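PDB 4K2E: transcriptional activator HlyU from Vibrio cholerae, which binds DNA as a winged-helix transcription factor and raises expression of the hemolysin gene hlyA, and possibly of other virulence determinants. Local coordinates for residues Lys30-Ala33 with Arg37-Ile40. Residues are numbered along the deposited sequence; the frame is centred on the assembly and turned at random.
Sequences KAMA and RLQI
Where helix 16-32 of this ArsR-type winged-helix domain ends and the chain turns into helix 35-40, Arg37 reaches back and hydrogen-bonds two carbonyls, Lys30 O and Ala31 O, in the last turn of the helix before it. Its NE donates to Ala31 O at 2.7 Å, a short and nearly straight bond (N-H...O 167°) with the oxygen close to the guanidinium plane. NH2 takes Lys30 O at 2.9 Å; this bond is more bent, at 145°, although the nitrogen lies in the carbonyl plane of Lys30. A bend at chi3 (-52°) swings the guanidinium round so that NE and NH2 together face two successive carbonyls. The pair of bonds fixes the rotation of the group and gives these last-turn oxygens side-chain donors; the backbone bond from Ala33 N to Lys30 O is long and weak at 3.4 Å. The positive charge also sits at the carbonyl end of the helix, where the dipole would be expected to welcome it, and Trp71 of helix 62-74 adds a cation-pi contact. Arg37 is held at its backbone N too, by Asn34 OD1 in the first turn of helix 35-40. Beside this polar clasp, the Met32 side chain crosses that of Leu38 obliquely, its CE meeting Leu38 CD1 at 3.8 Å, while Leu38 CB rests against Met32 O at 3.6 Å. Both side chains also touch Leu103 of helix 94-108, and Leu38 packs on Val26 of the second subunit. The whole is a tight interhelical turn closed by an arginine hydrogen-bonded to the last-turn carbonyls of the preceding helix, in the buried core of a dimeric ArsR-family winged-helix protein.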
loop_
_atom_site.group_PDB
_atom_site.type_symbol
_atom_site.label_atom_id
_atom_site.label_comp_id
_atom_site.label_asym_id
_atom_site.label_seq_id
_atom_site.Cartn_x
_atom_site.Cartn_y
_atom_site.Cartn_z
ATOM N N LYS A 30 4.451 3.577 0.137
ATOM C CA LYS A 30 5.876 3.304 0.042
ATOM C C LYS A 30 6.420 2.995 1.457
ATOM O O LYS A 30 7.266 2.114 1.601
ATOM C CB LYS A 30 6.645 4.500 -0.546
ATOM C CG LYS A 30 6.451 4.677 -2.058
ATOM C CD LYS A 30 7.373 5.735 -2.648
ATOM C CE LYS A 30 7.276 5.748 -4.158
ATOM N NZ LYS A 30 7.794 7.021 -4.745
ATOM N N ALA A 31 5.893 3.671 2.468
ATOM C CA ALA A 31 6.356 3.357 3.830
ATOM C C ALA A 31 5.875 1.950 4.250
ATOM O O ALA A 31 6.629 1.193 4.871
ATOM C CB ALA A 31 5.967 4.444 4.834
ATOM N N MET A 32 4.661 1.572 3.842
ATOM C CA MET A 32 4.160 0.221 4.110
ATOM C C MET A 32 4.696 -0.934 3.283
ATOM O O MET A 32 4.531 -2.102 3.657
ATOM C CB MET A 32 2.619 0.210 4.016
ATOM C CG MET A 32 2.026 1.254 4.974
ATOM S SD MET A 32 0.211 1.189 4.794
ATOM C CE MET A 32 -0.009 -0.541 5.115
ATOM N N ALA A 33 5.263 -0.622 2.120
ATOM C CA ALA A 33 5.572 -1.629 1.131
ATOM C C ALA A 33 6.941 -2.238 1.394
ATOM O O ALA A 33 7.827 -2.171 0.556
ATOM C CB ALA A 33 5.539 -1.016 -0.262
ATOM N N ARG A 37 8.795 -3.222 7.707
ATOM C CA ARG A 37 8.001 -2.073 8.152
ATOM C C ARG A 37 6.524 -2.429 8.313
ATOM O O ARG A 37 5.895 -2.024 9.300
ATOM C CB ARG A 37 8.176 -0.842 7.246
ATOM C CG ARG A 37 9.543 -0.209 7.339
ATOM C CD ARG A 37 9.698 1.095 6.551
ATOM N NE ARG A 37 9.295 1.060 5.125
ATOM C CZ ARG A 37 10.105 0.865 4.082
ATOM N NH1 ARG A 37 11.402 0.602 4.248
ATOM N NH2 ARG A 37 9.603 0.910 2.842
ATOM N N LEU A 38 5.989 -3.205 7.372
ATOM C CA LEU A 38 4.606 -3.667 7.501
ATOM C C LEU A 38 4.422 -4.537 8.757
ATOM O O LEU A 38 3.420 -4.425 9.434
ATOM C CB LEU A 38 4.166 -4.495 6.307
ATOM C CG LEU A 38 2.690 -4.907 6.274
ATOM C CD1 LEU A 38 1.803 -3.656 6.157
ATOM C CD2 LEU A 38 2.437 -5.867 5.101
ATOM N N GLN A 39 5.367 -5.429 9.022
ATOM C CA GLN A 39 5.295 -6.275 10.234
ATOM C C GLN A 39 5.203 -5.432 11.506
ATOM O O GLN A 39 4.361 -5.689 12.389
ATOM C CB GLN A 39 6.486 -7.247 10.300
ATOM C CG GLN A 39 6.339 -8.459 9.391
ATOM C CD GLN A 39 7.644 -9.239 9.162
ATOM O OE1 GLN A 39 8.640 -9.058 9.869
ATOM N NE2 GLN A 39 7.632 -10.111 8.156
ATOM N N ILE A 40 6.070 -4.423 11.591
ATOM C CA ILE A 40 6.018 -3.481 12.704
ATOM C C ILE A 40 4.633 -2.821 12.808
ATOM O O ILE A 40 3.970 -2.808 13.871
ATOM C CB ILE A 40 7.101 -2.391 12.517
ATOM C CG1 ILE A 40 8.493 -3.030 12.608
ATOM C CG2 ILE A 40 6.931 -1.242 13.519
ATOM C CD1 ILE A 40 9.663 -2.086 12.254
#